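Local coordinates for protein putative S-adenosyl-L-methionine-dependent Methyltransferase (Methanococcus maripaludis, PDB 3DLC) that binds S-adenosylmethionine and is probably a methyltransferase of the Rossmann-like class, whose methyl-accepting substrate is not firmly established, at residues A[120-125]-A[176-181]; A[125-130]-A[187-192]. All coordinates share one frame; numbering follows the deposited sequence. Where two conformers were deposited one is given.

In the fold
Contacts 1 and 2 show how one connection of a Rossmann-like methyltransferase, from strand 112-118 to helix 127-137, can serve both cofactor and scaffold. Along the chain the segments alternate, 120-125 and 125-130 coming first and 176-181 and 187-192 following, so the two contacts cross. Their centres lie about 12 Å apart. They share Glu125, both draw on helix 180-193, and they touch where Trp124 packs on Ala130. Contact 1 sits at the cofactor end, where Ser120 and Trp124 meet S-adenosylmethionine; contact 2 joins helix 127-137 to helix 180-193. Together they tie the cofactor-binding loop and the helix after it to the C-terminal part of the chain.

Contact 1: residues A[120-125]-A[176-181]; sequences SVFFWE and KNISQE. With SAM (S-adenosylmethionine), chain C.
Phe122 and Asn177 bring the backbones closest, their CA atoms 6.6 Å apart, where the loop 120-125 faces the junction between helices 170-177 and 180-193. The chain leaves helix 170-177 at Ile178, the centre of an inverse gamma turn, and re-enters a helix after Ser179, the N-cap, whose OG accepts from Glu181 N. Across the contact the Asn177 amide stacks on the Phe122 ring, the planes 13° apart. Asn177 CB sits over the ring centre, 3.8 Å from the centroid in a CH-pi contact, while the amide is offset toward Phe122 CG, 3.6 Å from Asn177 OD1. The other ring face rests on Val121 CG1. Ile178 adds its CD1, 4.0 Å from Phe122 CZ. In Rossmann-like methyltransferases the loop after the fourth strand, here 112-118, commonly borders the cofactor, and this one does so through Ser120. Ser120 OG donates to O4' of S-adenosylmethionine (2.8 Å), its chi1 of -163° swinging OG away from its own backbone N. The same OG accepts from Trp124 NE1 at 2.9 Å, a bond bent to 142°. Trp124 lays its indole over the backbone of Ser120 and Val121, and S-adenosylmethionine N7 meets its edge, 3.5 Å from Trp124 CD1.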
ATOM      1  N   SER A 120      -4.186   1.157  -2.462  1.00  9.05           N
ATOM      2  CA  SER A 120      -4.498   2.560  -2.264  1.00  7.91           C
ATOM      3  C   SER A 120      -4.269   3.455  -3.483  1.00  8.02           C
ATOM      4  O   SER A 120      -5.083   4.339  -3.756  1.00  8.54           O
ATOM      5  CB  SER A 120      -3.682   3.018  -1.050  1.00  9.18           C
ATOM      6  OG  SER A 120      -4.151   4.238  -0.510  1.00  8.94           O
ATOM      7  N   VAL A 121      -3.186   3.205  -4.219  1.00  7.52           N
ATOM      8  CA  VAL A 121      -2.800   4.068  -5.315  1.00  7.57           C
ATOM      9  C   VAL A 121      -3.886   4.240  -6.359  1.00  8.43           C
ATOM     10  O   VAL A 121      -3.964   5.277  -6.997  1.00  9.93           O
ATOM     11  CB  VAL A 121      -1.463   3.580  -5.961  1.00  7.75           C
ATOM     12  CG1 VAL A 121      -1.628   2.225  -6.635  1.00  8.23           C
ATOM     13  CG2 VAL A 121      -0.908   4.616  -6.933  1.00  9.64           C
ATOM     14  N   PHE A 122      -4.718   3.214  -6.531  1.00  7.65           N
ATOM     15  CA  PHE A 122      -5.768   3.207  -7.547  1.00  8.29           C
ATOM     16  C   PHE A 122      -6.880   4.190  -7.236  1.00  9.16           C
ATOM     17  O   PHE A 122      -7.678   4.508  -8.107  1.00 11.83           O
ATOM     18  CB  PHE A 122      -6.319   1.786  -7.715  1.00  9.11           C
ATOM     19  CG  PHE A 122      -5.252   0.773  -7.977  1.00  8.92           C
ATOM     20  CD1 PHE A 122      -4.454   0.825  -9.090  1.00 10.11           C
ATOM     21  CD2 PHE A 122      -4.995  -0.195  -7.053  1.00 10.96           C
ATOM     22  CE1 PHE A 122      -3.455  -0.094  -9.287  1.00 11.17           C
ATOM     23  CE2 PHE A 122      -3.980  -1.119  -7.240  1.00 12.91           C
ATOM     24  CZ  PHE A 122      -3.226  -1.072  -8.354  1.00 12.80           C
ATOM     25  N   PHE A 123      -6.901   4.702  -6.014  1.00  8.40           N
ATOM     26  CA  PHE A 123      -7.922   5.663  -5.580  1.00 10.10           C
ATOM     27  C   PHE A 123      -7.417   7.103  -5.509  1.00 10.76           C
ATOM     28  O   PHE A 123      -8.227   8.028  -5.459  1.00 15.74           O
ATOM     29  CB  PHE A 123      -8.466   5.291  -4.185  1.00  9.79           C
ATOM     30  CG  PHE A 123      -9.150   3.957  -4.136  1.00  8.46           C
ATOM     31  CD1 PHE A 123     -10.388   3.761  -4.717  1.00  9.80           C
ATOM     32  CD2 PHE A 123      -8.574   2.892  -3.482  1.00  8.61           C
ATOM     33  CE1 PHE A 123     -11.022   2.494  -4.602  1.00 10.79           C
ATOM     34  CE2 PHE A 123      -9.195   1.686  -3.376  1.00 10.41           C
ATOM     35  CZ  PHE A 123     -10.395   1.476  -3.972  1.00 10.35           C
ATOM     36  N   TRP A 124      -6.117   7.327  -5.486  1.00 10.63           N
ATOM     37  CA  TRP A 124      -5.613   8.671  -5.225  1.00 10.83           C
ATOM     38  C   TRP A 124      -5.975   9.684  -6.267  1.00 11.50           C
ATOM     39  O   TRP A 124      -5.832   9.427  -7.441  1.00 11.52           O
ATOM     40  CB  TRP A 124      -4.079   8.712  -5.044  1.00 10.25           C
ATOM     41  CG  TRP A 124      -3.576   7.837  -3.960  1.00  9.23           C
ATOM     42  CD1 TRP A 124      -4.281   7.335  -2.891  1.00  9.94           C
ATOM     43  CD2 TRP A 124      -2.239   7.351  -3.814  1.00  9.22           C
ATOM     44  NE1 TRP A 124      -3.465   6.556  -2.109  1.00 10.84           N
ATOM     45  CE2 TRP A 124      -2.217   6.518  -2.678  1.00  8.27           C
ATOM     46  CE3 TRP A 124      -1.063   7.517  -4.536  1.00  9.17           C
ATOM     47  CZ2 TRP A 124      -1.059   5.878  -2.259  1.00  9.88           C
ATOM     48  CZ3 TRP A 124       0.075   6.851  -4.134  1.00 10.31           C
ATOM     49  CH2 TRP A 124       0.065   6.041  -3.008  1.00  9.71           C
ATOM     50  N   GLU A 125      -6.432  10.839  -5.794  1.00 11.93           N
ATOM     51  CA  GLU A 125      -6.676  11.997  -6.646  0.50 13.50           C
ATOM     52  C   GLU A 125      -5.260  12.600  -6.888  1.00 13.77           C
ATOM     53  O   GLU A 125      -4.337  12.216  -6.224  1.00 15.88           O
ATOM     54  CB  GLU A 125      -7.605  12.990  -5.892  0.50 14.72           C
ATOM     55  CG  GLU A 125      -8.991  12.408  -5.575  0.50 19.73           C
ATOM     56  CD  GLU A 125      -9.840  13.253  -4.603  0.50 22.67           C
ATOM     57  OE1 GLU A 125      -9.378  14.316  -4.119  0.50 21.97           O
ATOM     58  OE2 GLU A 125     -10.985  12.828  -4.314  0.50 24.70           O
ATOM     59  N   LYS A 176      -8.681  -3.604 -14.607  1.00 16.04           N
ATOM     60  CA  LYS A 176      -8.168  -2.261 -14.946  1.00 15.62           C
ATOM     61  C   LYS A 176      -6.967  -1.916 -14.047  1.00 15.85           C
ATOM     62  O   LYS A 176      -5.954  -1.395 -14.537  1.00 18.40           O
ATOM     63  CB  LYS A 176      -9.252  -1.210 -14.787  1.00 19.52           C
ATOM     64  N   ASN A 177      -7.041  -2.210 -12.762  1.00 12.96           N
ATOM     65  CA  ASN A 177      -5.983  -1.887 -11.811  1.00 13.62           C
ATOM     66  C   ASN A 177      -4.654  -2.593 -12.119  1.00 12.82           C
ATOM     67  O   ASN A 177      -3.601  -1.963 -12.189  1.00 12.24           O
ATOM     68  CB  ASN A 177      -6.403  -2.245 -10.383  1.00 13.13           C
ATOM     69  CG  ASN A 177      -7.493  -1.343  -9.841  1.00 12.85           C
ATOM     70  OD1 ASN A 177      -7.729  -0.259 -10.352  1.00 14.11           O
ATOM     71  ND2 ASN A 177      -8.153  -1.797  -8.802  1.00 12.52           N
ATOM     72  N   ILE A 178      -4.733  -3.900 -12.319  1.00 12.61           N
ATOM     73  CA  ILE A 178      -3.528  -4.717 -12.466  1.00 13.60           C
ATOM     74  C   ILE A 178      -3.297  -4.949 -13.949  1.00 15.44           C
ATOM     75  O   ILE A 178      -3.493  -6.036 -14.469  1.00 16.67           O
ATOM     76  CB  ILE A 178      -3.656  -6.039 -11.679  1.00 15.08           C
ATOM     77  CG1 ILE A 178      -4.162  -5.812 -10.251  1.00 18.27           C
ATOM     78  CG2 ILE A 178      -2.312  -6.793 -11.672  1.00 17.17           C
ATOM     79  CD1 ILE A 178      -3.292  -4.896  -9.407  1.00 18.17           C
ATOM     80  N   SER A 179      -2.911  -3.886 -14.650  1.00 15.05           N
ATOM     81  CA  SER A 179      -2.659  -3.971 -16.059  1.00 15.96           C
ATOM     82  C   SER A 179      -1.722  -2.904 -16.573  1.00 13.51           C
ATOM     83  O   SER A 179      -1.281  -2.012 -15.839  1.00 13.40           O
ATOM     84  CB  SER A 179      -3.954  -3.846 -16.848  1.00 18.42           C
ATOM     85  OG  SER A 179      -4.399  -2.524 -16.843  1.00 21.32           O
ATOM     86  N   GLN A 180      -1.439  -2.996 -17.882  1.00 12.66           N
ATOM     87  CA  GLN A 180      -0.498  -2.073 -18.501  1.00 11.66           C
ATOM     88  C   GLN A 180      -1.028  -0.664 -18.587  1.00 12.77           C
ATOM     89  O   GLN A 180      -0.268   0.264 -18.825  1.00 12.79           O
ATOM     90  CB  GLN A 180       0.029  -2.602 -19.825  1.00 11.62           C
ATOM     91  CG  GLN A 180       0.983  -3.751 -19.579  1.00 10.61           C
ATOM     92  CD  GLN A 180       1.770  -4.049 -20.824  1.00 11.06           C
ATOM     93  OE1 GLN A 180       2.507  -3.170 -21.312  1.00 14.43           O
ATOM     94  NE2 GLN A 180       1.608  -5.257 -21.382  1.00 11.50           N
ATOM     95  N   GLU A 181      -2.334  -0.492 -18.401  1.00 13.28           N
ATOM     96  CA  GLU A 181      -2.882   0.872 -18.372  1.00 15.08           C
ATOM     97  C   GLU A 181      -2.212   1.663 -17.261  1.00 13.96           C
ATOM     98  O   GLU A 181      -1.856   2.831 -17.432  1.00 14.16           O
ATOM     99  CB  GLU A 181      -4.376   0.853 -18.155  1.00 16.38           C
TER
HETATM  100  N   SAM C 220      -3.605  -1.542   2.458  1.00 11.17           N
HETATM  101  CA  SAM C 220      -4.789  -2.247   3.014  1.00 10.23           C
HETATM  102  C   SAM C 220      -4.822  -3.666   2.519  1.00 10.24           C
HETATM  103  O   SAM C 220      -4.163  -3.964   1.521  1.00 12.13           O
HETATM  104  OXT SAM C 220      -5.549  -4.467   3.096  1.00  9.97           O
HETATM  105  CB  SAM C 220      -6.062  -1.490   2.684  1.00 12.38           C
HETATM  106  CG  SAM C 220      -6.394  -1.371   1.231  1.00 14.87           C
HETATM  107  SD  SAM C 220      -7.927  -0.439   1.045  1.00 16.84           S
HETATM  108  CE  SAM C 220      -8.421  -1.225  -0.464  1.00 15.58           C
HETATM  109  C5' SAM C 220      -7.361   1.257   0.496  1.00 18.30           C
HETATM  110  C4' SAM C 220      -6.957   2.288   1.591  1.00 13.14           C
HETATM  111  O4' SAM C 220      -6.281   3.513   1.156  1.00 10.62           O
HETATM  112  C3' SAM C 220      -8.118   2.695   2.533  1.00 10.61           C
HETATM  113  O3' SAM C 220      -7.785   2.311   3.832  1.00 12.49           O
HETATM  114  C2' SAM C 220      -8.182   4.214   2.367  1.00  8.59           C
HETATM  115  O2' SAM C 220      -8.691   4.953   3.454  1.00  9.52           O
HETATM  116  C1' SAM C 220      -6.730   4.565   2.000  1.00  8.82           C
HETATM  117  N9  SAM C 220      -6.585   5.820   1.245  1.00  7.85           N
HETATM  118  C8  SAM C 220      -7.228   6.149   0.075  1.00  7.95           C
HETATM  119  N7  SAM C 220      -6.794   7.345  -0.388  1.00  7.97           N
HETATM  120  C5  SAM C 220      -5.872   7.800   0.518  1.00  7.51           C
HETATM  121  C6  SAM C 220      -5.118   8.974   0.604  1.00  7.77           C
HETATM  122  N6  SAM C 220      -5.215  10.007  -0.253  1.00  9.01           N
HETATM  123  N1  SAM C 220      -4.243   9.071   1.629  1.00  8.16           N
HETATM  124  C2  SAM C 220      -4.134   8.079   2.576  1.00  8.87           C
HETATM  125  N3  SAM C 220      -4.894   6.947   2.570  1.00  8.31           N
HETATM  126  C4  SAM C 220      -5.719   6.842   1.530  1.00  7.60           C

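Contact 2: residues A[125-130]-A[187-192]. Unlike the reference sequence in segment 125-130: Ala128 (reference Thr).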
ATOM      1  N   GLU A 125      -6.432  10.839  -5.794  1.00 11.93           N
ATOM      2  CA  GLU A 125      -6.676  11.997  -6.646  0.50 13.50           C
ATOM      3  C   GLU A 125      -5.260  12.600  -6.888  1.00 13.77           C
ATOM      4  O   GLU A 125      -4.337  12.216  -6.224  1.00 15.88           O
ATOM      5  CB  GLU A 125      -7.605  12.990  -5.892  0.50 14.72           C
ATOM      6  CG  GLU A 125      -8.991  12.408  -5.575  0.50 19.73           C
ATOM      7  CD  GLU A 125      -9.840  13.253  -4.603  0.50 22.67           C
ATOM      8  OE1 GLU A 125      -9.378  14.316  -4.119  0.50 21.97           O
ATOM      9  OE2 GLU A 125     -10.985  12.828  -4.314  0.50 24.70           O
ATOM     10  N   ASP A 126      -5.045  13.498  -7.822  1.00 16.25           N
ATOM     11  CA  ASP A 126      -3.706  14.120  -7.894  1.00 11.58           C
ATOM     12  C   ASP A 126      -2.443  13.279  -7.584  1.00 10.07           C
ATOM     13  O   ASP A 126      -1.664  13.532  -6.650  1.00  9.50           O
ATOM     14  CB  ASP A 126      -3.696  15.372  -7.029  1.00 11.92           C
ATOM     15  CG  ASP A 126      -2.593  16.322  -7.435  1.00 10.36           C
ATOM     16  OD1 ASP A 126      -1.845  16.004  -8.399  1.00 12.78           O
ATOM     17  OD2 ASP A 126      -2.445  17.352  -6.757  1.00 12.56           O
ATOM     18  N   VAL A 127      -2.219  12.323  -8.468  1.00  9.61           N
ATOM     19  CA  VAL A 127      -1.116  11.400  -8.280  0.82  8.89           C
ATOM     20  C   VAL A 127       0.255  12.058  -8.415  1.00  8.30           C
ATOM     21  O   VAL A 127       1.209  11.587  -7.804  1.00  8.51           O
ATOM     22  CB  VAL A 127      -1.233  10.144  -9.138  0.82  9.68           C
ATOM     23  CG1 VAL A 127      -2.433   9.298  -8.639  0.82 11.15           C
ATOM     24  CG2 VAL A 127      -1.349  10.468 -10.609  0.82 10.67           C
ATOM     25  N   ALA A 128       0.359  13.142  -9.178  1.00  8.00           N
ATOM     26  CA  ALA A 128       1.647  13.842  -9.282  1.00  7.90           C
ATOM     27  C   ALA A 128       2.065  14.347  -7.901  1.00  8.19           C
ATOM     28  O   ALA A 128       3.211  14.192  -7.480  1.00  8.41           O
ATOM     29  CB  ALA A 128       1.563  15.000 -10.257  1.00 10.87           C
ATOM     30  N   THR A 129       1.142  14.989  -7.195  1.00  7.52           N
ATOM     31  CA  THR A 129       1.428  15.492  -5.870  1.00  7.95           C
ATOM     32  C   THR A 129       1.737  14.349  -4.906  1.00  7.92           C
ATOM     33  O   THR A 129       2.662  14.439  -4.085  1.00  8.44           O
ATOM     34  CB  THR A 129       0.268  16.349  -5.351  1.00  9.79           C
ATOM     35  OG1 THR A 129       0.147  17.486  -6.205  1.00 10.06           O
ATOM     36  CG2 THR A 129       0.456  16.781  -3.895  1.00 11.49           C
ATOM     37  N   ALA A 130       0.969  13.277  -4.998  1.00  7.72           N
ATOM     38  CA  ALA A 130       1.182  12.117  -4.121  1.00  7.74           C
ATOM     39  C   ALA A 130       2.602  11.570  -4.298  1.00  7.05           C
ATOM     40  O   ALA A 130       3.288  11.307  -3.329  1.00  7.71           O
ATOM     41  CB  ALA A 130       0.164  11.033  -4.420  1.00  8.15           C
ATOM     42  N   GLN A 187       4.197   5.417 -15.228  1.00  8.84           N
ATOM     43  CA  GLN A 187       5.448   5.786 -15.863  1.00  9.83           C
ATOM     44  C   GLN A 187       5.363   7.273 -16.205  1.00  9.36           C
ATOM     45  O   GLN A 187       6.301   8.036 -15.974  1.00  9.42           O
ATOM     46  CB  GLN A 187       5.645   4.932 -17.138  1.00 12.65           C
ATOM     47  CG  GLN A 187       6.650   5.234 -18.116  1.00 18.81           C
ATOM     48  CD  GLN A 187       6.417   4.380 -19.394  1.00 22.78           C
ATOM     49  OE1 GLN A 187       7.081   4.584 -20.373  1.00 33.67           O
ATOM     50  NE2 GLN A 187       5.474   3.415 -19.339  1.00 25.78           N
ATOM     51  N   ASN A 188       4.226   7.688 -16.784  1.00  8.98           N
ATOM     52  CA  ASN A 188       4.098   9.098 -17.169  1.00  9.69           C
ATOM     53  C   ASN A 188       4.146  10.044 -15.971  1.00  8.77           C
ATOM     54  O   ASN A 188       4.771  11.104 -16.019  1.00  9.73           O
ATOM     55  CB  ASN A 188       2.830   9.336 -17.973  1.00  9.65           C
ATOM     56  CG  ASN A 188       2.860   8.675 -19.344  1.00 12.77           C
ATOM     57  OD1 ASN A 188       3.922   8.319 -19.847  1.00 16.60           O
ATOM     58  ND2 ASN A 188       1.691   8.487 -19.946  1.00 15.21           N
ATOM     59  N   VAL A 189       3.558   9.631 -14.858  1.00  8.25           N
ATOM     60  CA  VAL A 189       3.605  10.431 -13.642  1.00  8.78           C
ATOM     61  C   VAL A 189       5.030  10.593 -13.126  1.00  8.05           C
ATOM     62  O   VAL A 189       5.501  11.698 -12.820  1.00  7.98           O
ATOM     63  CB  VAL A 189       2.731   9.800 -12.516  1.00  9.61           C
ATOM     64  CG1 VAL A 189       2.929  10.510 -11.170  1.00 11.93           C
ATOM     65  CG2 VAL A 189       1.243   9.790 -12.893  1.00 11.67           C
ATOM     66  N   LEU A 190       5.761   9.486 -13.034  1.00  7.78           N
ATOM     67  CA  LEU A 190       7.122   9.518 -12.520  1.00  8.02           C
ATOM     68  C   LEU A 190       8.017  10.299 -13.470  1.00  7.78           C
ATOM     69  O   LEU A 190       8.932  11.003 -13.042  1.00  8.52           O
ATOM     70  CB  LEU A 190       7.662   8.097 -12.306  1.00  8.06           C
ATOM     71  CG  LEU A 190       6.874   7.244 -11.283  1.00  8.50           C
ATOM     72  CD1 LEU A 190       7.670   5.987 -11.006  1.00 10.54           C
ATOM     73  CD2 LEU A 190       6.565   7.987  -9.961  1.00 10.09           C
ATOM     74  N   ASP A 191       7.759  10.184 -14.769  1.00  7.87           N
ATOM     75  CA  ASP A 191       8.585  10.881 -15.757  1.00  8.50           C
ATOM     76  C   ASP A 191       8.362  12.387 -15.683  1.00  8.73           C
ATOM     77  O   ASP A 191       9.308  13.157 -15.874  1.00  9.75           O
ATOM     78  CB  ASP A 191       8.336  10.313 -17.141  1.00  9.21           C
ATOM     79  CG  ASP A 191       8.843   8.884 -17.296  1.00 10.79           C
ATOM     80  OD1 ASP A 191       9.622   8.394 -16.444  1.00 10.77           O
ATOM     81  OD2 ASP A 191       8.464   8.267 -18.301  1.00 13.31           O
ATOM     82  N   GLU A 192       7.139  12.821 -15.404  1.00  8.92           N
ATOM     83  CA  GLU A 192       6.881  14.271 -15.255  1.00  9.18           C
ATOM     84  C   GLU A 192       7.624  14.798 -14.026  1.00  9.15           C
ATOM     85  O   GLU A 192       8.124  15.939 -14.047  1.00 10.43           O
ATOM     86  CB  GLU A 192       5.393  14.564 -15.156  1.00 10.40           C
ATOM     87  CG  GLU A 192       5.051  16.071 -14.993  1.00 11.99           C
ATOM     88  CD  GLU A 192       5.106  16.662 -13.555  1.00 12.18           C
ATOM     89  OE1 GLU A 192       4.709  16.004 -12.585  1.00 13.76           O
ATOM     90  OE2 GLU A 192       5.491  17.868 -13.387  1.00 15.64           O
TER
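Val127 and Val189 meet because each turns a methyl group into the gap between their helices. In the conformer given, Val127 chi1 of -68° puts CG1 anti to the carbonyl carbon, which leaves CG2 between the backbone N and the carbonyl carbon; in Val189, chi1 of 172° carries CG1 anti to the backbone N and leaves CG2 anti to the carbonyl carbon. Val127 CG2 then lies 3.5 Å from Val189 CG2, the side chains crossing at about a right angle, though this close approach depends on that conformer of Val127. Val127 also touches Arg185 and Phe186 of the same helix. Val189 CG1 reaches instead to the backbone, 4.0 Å from Ala128 CA and 3.9 Å from Val127 O. One turn further along helix 180-193, Glu192 bends at chi2 (-84°) and brings OE1 to 4.0 Å from Ala128 CB, a flanking contact rather than a polar one. That carboxylate has its charged partner in Arg132, with which OE1 forms a salt bridge. Asp126 is the N-cap of helix 127-137: its OD1 accepts a weak capping bond from Thr129 N, and OD2, met from above the carboxylate plane, accepts from Thr129 OG1 at 2.7 Å. Leu190 packs on Ile209, Ile211 and Tyr198, so helix 180-193 packs beside helix 127-137 and covers strands 206-211 and 198-203.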